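PDB 3KE2: uncharacterized protein YP_928783.1 from Shewanella amazonensis SB2B, which is of uncharacterised function, but carries a winged helix-turn-helix domain and so probably binds DNA. Local coordinates for residues 31-36 / 75-80; 60-65 / 81-86. One frame throughout, in Å; residues are numbered along the deposited sequence.

In the fold
Helix 14-31 comes first in the chain, and loop 31-36 leads from it into helix 36-43. Interaction 1 closes a loop of 38 residues by bringing that connection against 75-80, which includes the start of strand 77-82. Helices 36-43 and 47-55 lie within this loop, as does strand 63-67. Interaction 2 closes a shorter loop of 15 residues and joins 60-65 to 81-86 at the end of the hairpin away from its connecting loop. The two contacts cross, because their segments alternate along the chain. They share strand 77-82 and meet where Tyr-78 packs on Val-64. Together they tie the hairpin 63-67/77-82, probably the wing, to the helical body.

Interaction 1. Residues 31-36 / 75-80; sequences DARHNL and AGYYRI. With NO3 (nitrate ion), chain D.
Ala-75 brushes the amide of Asn-35, with its CB 3.9 Å from ND2. The same ND2 makes a weak hydrogen bond to Gly-76 O, 3.4 Å long. Asn-35 CG sits between the backbone N and the carbonyl carbon (chi1 60°), which places the amide beside the Gly-76 carbonyl. Asn-35 is also the N-cap of helix 36-43.

Tyr-77 carries one flat layer of the contact. Arg-33 runs over one face of its ring, and CD stands 3.6 Å from the ring centroid, almost on the normal, as a CH-pi contact. The guanidinium stacks further out, with its plane 13° from the ring and centres 4.3 Å apart. It lies over the phenol end, so Tyr-77 OH sits above the guanidinium centre. With an alanine here the ring face is lost, and Arg-33 would probably be left without its stacking partner and be freer to turn.

Tyr-78 N donates a hydrogen bond of 2.8 Å to His-34 O. A water that accepts from His-34 N lies close to Tyr-78 O and adds a bridge beside it. The Tyr-78 ring turns its edge to the Asn-35 to Leu-36 backbone. Its OH lies 3.3 Å from Leu-36 CD2. Nearby, Leu-36 N donates to O1 of a nitrate, 3.0 Å away. Leu-37 N also binds this ion, which sits at the helix N terminus and probably came from the crystallisation liquor.

Loop 31-36 lies where many winged-helix domains have a short strand between their first two helices. Here a single direct backbone hydrogen bond joins it to strand 77-82. On the other side, that strand pairs with strand 63-67, where Phe-66 meets Tyr-78 edge to face. Leu-36 and Tyr-78 both pack on Ile-54 of helix 47-55.

Interaction 2. Residues 60-65 / 81-86; sequences IGIEVE and RTWGPI
Ile-62 and Ile-86 cross at about a right angle, their CG1 atoms 3.8 Å apart. Ile-62 CD1 also reaches Trp-83 CE3 at 4.0 Å, the two side chains running side by side. Ile-60 O rests on Pro-85 CG, 3.3 Å away. A type II' turn from Trp-83 to Ile-86 shapes this end. Gly-61 and Gly-84 both have positive phi, and a side chain on either would clash across the contact.

Outward, Glu-63 and Thr-82 form an antiparallel hydrogen-bonded pair. Glu-63 N donates to Thr-82 O at 3.0 Å. Glu-63 O accepts from both Thr-82 N and Arg-81 N; the two residues face the one Glu-63, a classic beta bulge. Thr-82 holds OG1 anti to its N (chi1 -171°), where it accepts from Gly-84 N in an ST turn, while CG2 meets Glu-63 CD.

At the polar edge, one conformer of Arg-81 turns its guanidinium edge to two carboxylates; these bridges are less certain, as a second conformer exists. Glu-65 OE2 forms a salt bridge with Arg-81 NH1 at 3.6 Å. That from Glu-63 OE1 to Arg-81 NE is long, 3.7 Å, and a water spans both atoms.

The contact lies at the base of hairpin 63-67/77-82. Ile-60 and Trp-83 pack on helix 14-31, and Ile-86 meets Ile-86 of the second subunit.

Interaction 1. Residues 31-36 / 75-80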
ATOM      1  N   ASP A  31      14.902  -3.492  -9.498  1.00 23.87           N
ATOM      2  CA  ASP A  31      16.066  -2.884 -10.197  1.00 24.19           C
ATOM      3  C   ASP A  31      17.300  -3.804 -10.316  1.00 22.63           C
ATOM      4  O   ASP A  31      18.219  -3.489 -11.063  1.00 22.98           O
ATOM      5  CB  ASP A  31      16.460  -1.536  -9.538  1.00 25.14           C
ATOM      6  CG  ASP A  31      15.266  -0.483  -9.491  1.00 29.65           C
ATOM      7  OD1 ASP A  31      14.055  -0.823  -9.726  1.00 32.99           O
ATOM      8  OD2 ASP A  31      15.555   0.708  -9.189  1.00 34.97           O
ATOM      9  N   ALA A  32      17.299  -4.922  -9.594  1.00 21.18           N
ATOM     10  CA  ALA A  32      18.383  -5.909  -9.600  1.00 20.37           C
ATOM     11  C   ALA A  32      17.872  -7.315  -9.191  1.00 20.00           C
ATOM     12  O   ALA A  32      16.838  -7.446  -8.542  1.00 19.61           O
ATOM     13  CB  ALA A  32      19.508  -5.472  -8.673  1.00 19.24           C
ATOM     14  N   ARG A  33      18.608  -8.356  -9.571  1.00 19.53           N
ATOM     15  CA  ARG A  33      18.252  -9.712  -9.212  1.00 19.42           C
ATOM     16  C   ARG A  33      18.709  -9.999  -7.802  1.00 18.65           C
ATOM     17  O   ARG A  33      19.907 -10.054  -7.533  1.00 18.30           O
ATOM     18  CB  ARG A  33      18.879 -10.723 -10.154  1.00 19.91           C
ATOM     19  CG  ARG A  33      18.380 -10.534 -11.540  1.00 22.24           C
ATOM     20  CD  ARG A  33      18.688 -11.683 -12.457  1.00 24.17           C
ATOM     21  NE  ARG A  33      18.058 -11.414 -13.744  1.00 26.65           N
ATOM     22  CZ  ARG A  33      18.065 -12.239 -14.789  1.00 29.54           C
ATOM     23  NH1 ARG A  33      18.667 -13.432 -14.729  1.00 30.17           N
ATOM     24  NH2 ARG A  33      17.451 -11.870 -15.907  1.00 30.79           N
ATOM     25  N   HIS A  34      17.734 -10.192  -6.920  1.00 17.44           N
ATOM     26  CA  HIS A  34      17.981 -10.467  -5.539  1.00 16.85           C
ATOM     27  C   HIS A  34      17.297 -11.693  -5.049  1.00 16.70           C
ATOM     28  O   HIS A  34      16.261 -12.095  -5.595  1.00 16.63           O
ATOM     29  CB  HIS A  34      17.400  -9.371  -4.645  1.00 16.27           C
ATOM     30  CG  HIS A  34      18.242  -8.156  -4.542  1.00 15.48           C
ATOM     31  ND1 HIS A  34      19.351  -8.100  -3.738  1.00 14.51           N
ATOM     32  CD2 HIS A  34      18.107  -6.927  -5.088  1.00 16.08           C
ATOM     33  CE1 HIS A  34      19.891  -6.900  -3.825  1.00 15.48           C
ATOM     34  NE2 HIS A  34      19.153  -6.166  -4.637  1.00 14.95           N
ATOM     35  N   ASN A  35      17.877 -12.250  -3.980  1.00 15.95           N
ATOM     36  CA  ASN A  35      17.273 -13.333  -3.224  1.00 15.61           C
ATOM     37  C   ASN A  35      17.389 -12.964  -1.726  1.00 15.27           C
ATOM     38  O   ASN A  35      17.824 -11.876  -1.389  1.00 15.14           O
ATOM     39  CB  ASN A  35      17.837 -14.710  -3.591  1.00 15.78           C
ATOM     40  CG  ASN A  35      19.306 -14.837  -3.369  1.00 15.01           C
ATOM     41  OD1 ASN A  35      19.914 -14.111  -2.601  1.00 14.45           O
ATOM     42  ND2 ASN A  35      19.888 -15.809  -4.037  1.00 16.17           N
ATOM     43  N   LEU A  36      16.970 -13.845  -0.836  1.00 15.32           N
ATOM     44  CA  LEU A  36      16.986 -13.529   0.587  1.00 15.26           C
ATOM     45  C   LEU A  36      18.392 -13.202   1.072  1.00 15.26           C
ATOM     46  O   LEU A  36      18.607 -12.222   1.768  1.00 15.31           O
ATOM     47  CB  LEU A  36      16.385 -14.683   1.385  1.00 15.00           C
ATOM     48  CG  LEU A  36      14.894 -14.931   1.180  1.00 15.01           C
ATOM     49  CD1 LEU A  36      14.466 -16.113   2.007  1.00 13.74           C
ATOM     50  CD2 LEU A  36      14.037 -13.697   1.548  1.00 14.59           C
ATOM     51  N   ALA A  75      21.013 -20.258  -8.015  1.00 21.86           N
ATOM     52  CA  ALA A  75      20.185 -19.773  -6.936  1.00 21.86           C
ATOM     53  C   ALA A  75      19.136 -18.918  -7.641  1.00 21.47           C
ATOM     54  O   ALA A  75      19.424 -18.275  -8.657  1.00 22.67           O
ATOM     55  CB  ALA A  75      21.002 -18.986  -5.909  1.00 21.24           C
ATOM     56  N   GLY A  76      17.919 -18.914  -7.164  1.00 20.45           N
ATOM     57  CA  GLY A  76      16.924 -18.133  -7.859  1.00 20.14           C
ATOM     58  C   GLY A  76      16.959 -16.674  -7.471  1.00 19.67           C
ATOM     59  O   GLY A  76      17.791 -16.248  -6.680  1.00 19.99           O
ATOM     60  N   TYR A  77      16.032 -15.913  -8.024  1.00 19.04           N
ATOM     61  CA  TYR A  77      15.920 -14.513  -7.702  1.00 18.94           C
ATOM     62  C   TYR A  77      14.454 -14.122  -7.736  1.00 18.30           C
ATOM     63  O   TYR A  77      13.658 -14.749  -8.400  1.00 18.31           O
ATOM     64  CB  TYR A  77      16.742 -13.671  -8.667  1.00 19.19           C
ATOM     65  CG  TYR A  77      16.279 -13.713 -10.101  1.00 19.74           C
ATOM     66  CD1 TYR A  77      16.755 -14.680 -10.991  1.00 20.39           C
ATOM     67  CD2 TYR A  77      15.375 -12.775 -10.574  1.00 20.29           C
ATOM     68  CE1 TYR A  77      16.311 -14.716 -12.323  1.00 20.30           C
ATOM     69  CE2 TYR A  77      14.934 -12.794 -11.890  1.00 20.79           C
ATOM     70  CZ  TYR A  77      15.407 -13.759 -12.760  1.00 20.99           C
ATOM     71  OH  TYR A  77      14.960 -13.736 -14.059  1.00 21.25           O
ATOM     72  N   TYR A  78      14.091 -13.115  -6.974  1.00 18.04           N
ATOM     73  CA  TYR A  78      12.725 -12.665  -6.950  1.00 17.64           C
ATOM     74  C   TYR A  78      12.431 -11.731  -8.116  1.00 17.67           C
ATOM     75  O   TYR A  78      13.287 -10.990  -8.570  1.00 17.39           O
ATOM     76  CB  TYR A  78      12.435 -11.932  -5.643  1.00 17.59           C
ATOM     77  CG  TYR A  78      12.430 -12.791  -4.387  1.00 17.54           C
ATOM     78  CD1 TYR A  78      11.288 -13.488  -4.006  1.00 16.39           C
ATOM     79  CD2 TYR A  78      13.550 -12.868  -3.547  1.00 17.77           C
ATOM     80  CE1 TYR A  78      11.266 -14.248  -2.837  1.00 16.12           C
ATOM     81  CE2 TYR A  78      13.535 -13.654  -2.361  1.00 16.80           C
ATOM     82  CZ  TYR A  78      12.384 -14.330  -2.023  1.00 17.01           C
ATOM     83  OH  TYR A  78      12.331 -15.108  -0.874  1.00 18.18           O
ATOM     84  N   ARG A  79      11.205 -11.792  -8.599  1.00 18.21           N
ATOM     85  CA  ARG A  79      10.733 -10.927  -9.657  1.00 19.00           C
ATOM     86  C   ARG A  79       9.311 -10.480  -9.357  1.00 19.22           C
ATOM     87  O   ARG A  79       8.503 -11.273  -8.865  1.00 20.26           O
ATOM     88  CB  ARG A  79      10.745 -11.621 -11.005  1.00 19.02           C
ATOM     89  CG  ARG A  79      10.144 -10.773 -12.115  1.00 20.76           C
ATOM     90  CD  ARG A  79      10.544 -11.288 -13.469  1.00 24.72           C
ATOM     91  NE  ARG A  79      10.101 -12.660 -13.626  1.00 28.90           N
ATOM     92  CZ  ARG A  79      10.643 -13.558 -14.458  1.00 32.45           C
ATOM     93  NH1 ARG A  79      11.712 -13.288 -15.215  1.00 32.87           N
ATOM     94  NH2 ARG A  79      10.131 -14.769 -14.487  1.00 33.23           N
ATOM     95  N   ILE A  80       9.003  -9.227  -9.680  1.00 18.89           N
ATOM     96  CA  ILE A  80       7.684  -8.689  -9.478  1.00 18.61           C
ATOM     97  C   ILE A  80       6.859  -9.056 -10.695  1.00 19.16           C
ATOM     98  O   ILE A  80       7.169  -8.605 -11.809  1.00 18.73           O
ATOM     99  CB  ILE A  80       7.735  -7.159  -9.313  1.00 18.51           C
ATOM    100  CG1 ILE A  80       8.664  -6.786  -8.143  1.00 18.35           C
ATOM    101  CG2 ILE A  80       6.359  -6.593  -9.113  1.00 17.62           C
ATOM    102  CD1 ILE A  80       8.318  -7.416  -6.867  1.00 17.15           C
TER
HETATM  103  N   NO3 D 117      17.659 -17.302  -0.903  1.00 35.47           N
HETATM  104  O1  NO3 D 117      16.401 -16.741  -1.073  1.00 36.08           O
HETATM  105  O2  NO3 D 117      17.799 -18.690  -0.900  1.00 34.66           O
HETATM  106  O3  NO3 D 117      18.755 -16.454  -0.747  1.00 35.80           O
HETATM  107  O   HOH W   1      15.052  -9.491  -7.328  1.00 13.50           O

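Interaction 2. Residues 60-65 / 81-86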
ATOM      1  N   ILE A  60      -1.007  -6.266  -0.327  1.00 16.53           N
ATOM      2  CA  ILE A  60      -1.142  -4.955  -0.955  1.00 15.79           C
ATOM      3  C   ILE A  60      -1.173  -5.051  -2.479  1.00 15.69           C
ATOM      4  O   ILE A  60      -0.985  -4.060  -3.163  1.00 15.39           O
ATOM      5  CB  ILE A  60      -0.038  -3.970  -0.450  1.00 15.74           C
ATOM      6  CG1 ILE A  60       1.380  -4.397  -0.853  1.00 15.27           C
ATOM      7  CG2 ILE A  60      -0.165  -3.821   1.096  1.00 15.40           C
ATOM      8  CD1 ILE A  60       2.464  -3.273  -0.682  1.00 13.42           C
ATOM      9  N   GLY A  61      -1.421  -6.248  -3.006  1.00 15.76           N
ATOM     10  CA  GLY A  61      -1.530  -6.454  -4.467  1.00 16.02           C
ATOM     11  C   GLY A  61      -0.274  -6.594  -5.318  1.00 15.88           C
ATOM     12  O   GLY A  61      -0.350  -6.507  -6.541  1.00 15.45           O
ATOM     13  N   ILE A  62       0.878  -6.757  -4.680  1.00 16.55           N
ATOM     14  CA  ILE A  62       2.135  -6.949  -5.405  1.00 16.96           C
ATOM     15  C   ILE A  62       2.342  -8.461  -5.508  1.00 17.78           C
ATOM     16  O   ILE A  62       2.460  -9.156  -4.480  1.00 18.04           O
ATOM     17  CB  ILE A  62       3.338  -6.285  -4.717  1.00 16.58           C
ATOM     18  CG1 ILE A  62       3.115  -4.776  -4.589  1.00 17.25           C
ATOM     19  CG2 ILE A  62       4.591  -6.533  -5.496  1.00 15.64           C
ATOM     20  CD1 ILE A  62       4.255  -3.995  -3.882  1.00 15.96           C
ATOM     21  N   GLU A  63       2.328  -8.979  -6.735  1.00 18.28           N
ATOM     22  CA  GLU A  63       2.547 -10.402  -6.961  1.00 18.77           C
ATOM     23  C   GLU A  63       4.022 -10.585  -7.259  1.00 18.54           C
ATOM     24  O   GLU A  63       4.539 -10.004  -8.218  1.00 18.92           O
ATOM     25  CB  GLU A  63       1.697 -10.899  -8.108  1.00 19.13           C
ATOM     26  CG  GLU A  63       0.185 -10.636  -7.870  1.00 22.12           C
ATOM     27  CD  GLU A  63      -0.701 -10.965  -9.078  1.00 24.59           C
ATOM     28  OE1 GLU A  63      -0.157 -11.420 -10.134  1.00 26.38           O
ATOM     29  OE2 GLU A  63      -1.943 -10.752  -8.957  1.00 24.98           O
ATOM     30  N   VAL A  64       4.687 -11.372  -6.419  1.00 17.78           N
ATOM     31  CA  VAL A  64       6.090 -11.657  -6.550  1.00 17.36           C
ATOM     32  C   VAL A  64       6.296 -13.146  -6.789  1.00 17.25           C
ATOM     33  O   VAL A  64       5.605 -13.979  -6.202  1.00 17.07           O
ATOM     34  CB  VAL A  64       6.888 -11.227  -5.284  1.00 17.41           C
ATOM     35  CG1 VAL A  64       6.300 -11.810  -4.032  1.00 17.61           C
ATOM     36  CG2 VAL A  64       8.287 -11.673  -5.389  1.00 18.36           C
ATOM     37  N   GLU A  65       7.251 -13.461  -7.676  1.00 16.78           N
ATOM     38  CA  GLU A  65       7.634 -14.817  -8.037  1.00 15.91           C
ATOM     39  C   GLU A  65       9.079 -15.029  -7.712  1.00 15.21           C
ATOM     40  O   GLU A  65       9.844 -14.068  -7.640  1.00 14.85           O
ATOM     41  CB  GLU A  65       7.594 -15.005  -9.531  1.00 16.00           C
ATOM     42  CG  GLU A  65       6.303 -14.926 -10.192  1.00 17.26           C
ATOM     43  CD  GLU A  65       6.474 -14.877 -11.691  1.00 17.44           C
ATOM     44  OE1 GLU A  65       7.510 -14.359 -12.167  1.00 17.88           O
ATOM     45  OE2 GLU A  65       5.570 -15.335 -12.390  1.00 19.23           O
ATOM     46  N   ARG A  81       5.838  -9.905 -10.498  1.00 19.62           N
ATOM     47  CA  ARG A  81       4.945 -10.323 -11.594  0.50 19.62           C
ATOM     48  C   ARG A  81       4.074  -9.146 -11.953  1.00 19.50           C
ATOM     49  O   ARG A  81       3.876  -8.848 -13.126  1.00 19.99           O
ATOM     50  CB  ARG A  81       4.076 -11.528 -11.220  0.50 19.84           C
ATOM     51  CG  ARG A  81       3.041 -11.915 -12.310  0.50 20.72           C
ATOM     52  CD  ARG A  81       2.170 -13.131 -11.928  0.50 21.34           C
ATOM     53  NE  ARG A  81       1.153 -13.416 -12.949  0.50 21.34           N
ATOM     54  CZ  ARG A  81       1.306 -14.281 -13.945  0.50 20.40           C
ATOM     55  NH1 ARG A  81       2.429 -14.971 -14.062  0.50 20.13           N
ATOM     56  NH2 ARG A  81       0.333 -14.457 -14.821  0.50 20.24           N
ATOM     57  N   THR A  82       3.537  -8.470 -10.934  1.00 19.08           N
ATOM     58  CA  THR A  82       2.715  -7.264 -11.166  1.00 18.22           C
ATOM     59  C   THR A  82       2.730  -6.393  -9.929  1.00 17.89           C
ATOM     60  O   THR A  82       2.763  -6.910  -8.813  1.00 17.60           O
ATOM     61  CB  THR A  82       1.271  -7.549 -11.516  1.00 18.03           C
ATOM     62  OG1 THR A  82       0.659  -6.318 -11.927  1.00 18.80           O
ATOM     63  CG2 THR A  82       0.514  -8.139 -10.325  1.00 17.17           C
ATOM     64  N   TRP A  83       2.754  -5.077 -10.137  1.00 17.49           N
ATOM     65  CA  TRP A  83       2.711  -4.131  -9.026  1.00 17.18           C
ATOM     66  C   TRP A  83       1.287  -3.889  -8.583  1.00 16.84           C
ATOM     67  O   TRP A  83       1.054  -3.389  -7.484  1.00 16.60           O
ATOM     68  CB  TRP A  83       3.323  -2.794  -9.406  1.00 17.24           C
ATOM     69  CG  TRP A  83       4.783  -2.813  -9.435  1.00 17.51           C
ATOM     70  CD1 TRP A  83       5.573  -3.181 -10.469  1.00 16.28           C
ATOM     71  CD2 TRP A  83       5.658  -2.417  -8.373  1.00 17.65           C
ATOM     72  NE1 TRP A  83       6.888  -3.048 -10.118  1.00 16.51           N
ATOM     73  CE2 TRP A  83       6.971  -2.591  -8.833  1.00 16.88           C
ATOM     74  CE3 TRP A  83       5.455  -1.932  -7.073  1.00 18.17           C
ATOM     75  CZ2 TRP A  83       8.084  -2.291  -8.054  1.00 17.99           C
ATOM     76  CZ3 TRP A  83       6.571  -1.630  -6.287  1.00 18.36           C
ATOM     77  CH2 TRP A  83       7.869  -1.820  -6.784  1.00 18.55           C
ATOM     78  N   GLY A  84       0.342  -4.222  -9.456  1.00 16.68           N
ATOM     79  CA  GLY A  84      -1.063  -4.026  -9.179  1.00 16.64           C
ATOM     80  C   GLY A  84      -1.412  -2.587  -8.840  1.00 16.40           C
ATOM     81  O   GLY A  84      -1.099  -1.676  -9.595  1.00 16.86           O
ATOM     82  N   PRO A  85      -2.018  -2.369  -7.672  1.00 16.22           N
ATOM     83  CA  PRO A  85      -2.452  -1.028  -7.324  1.00 16.45           C
ATOM     84  C   PRO A  85      -1.328  -0.094  -6.893  1.00 16.89           C
ATOM     85  O   PRO A  85      -1.598   1.095  -6.642  1.00 17.50           O
ATOM     86  CB  PRO A  85      -3.373  -1.284  -6.125  1.00 16.15           C
ATOM     87  CG  PRO A  85      -2.741  -2.405  -5.430  1.00 15.95           C
ATOM     88  CD  PRO A  85      -2.179  -3.295  -6.532  1.00 16.04           C
ATOM     89  N   ILE A  86      -0.105  -0.619  -6.792  1.00 16.71           N
ATOM     90  CA  ILE A  86       1.041   0.155  -6.344  1.00 16.57           C
ATOM     91  C   ILE A  86       1.794   0.779  -7.507  1.00 17.21           C
ATOM     92  O   ILE A  86       2.076   0.144  -8.537  1.00 17.77           O
ATOM     93  CB  ILE A  86       2.024  -0.718  -5.543  1.00 16.30           C
ATOM     94  CG1 ILE A  86       1.304  -1.409  -4.381  1.00 15.83           C
ATOM     95  CG2 ILE A  86       3.188   0.102  -5.024  1.00 15.71           C
ATOM     96  CD1 ILE A  86       0.575  -0.511  -3.489  1.00 13.58           C
TER
HETATM   97  O   HOH W   2      -1.018 -12.121 -12.522  1.00 20.94           O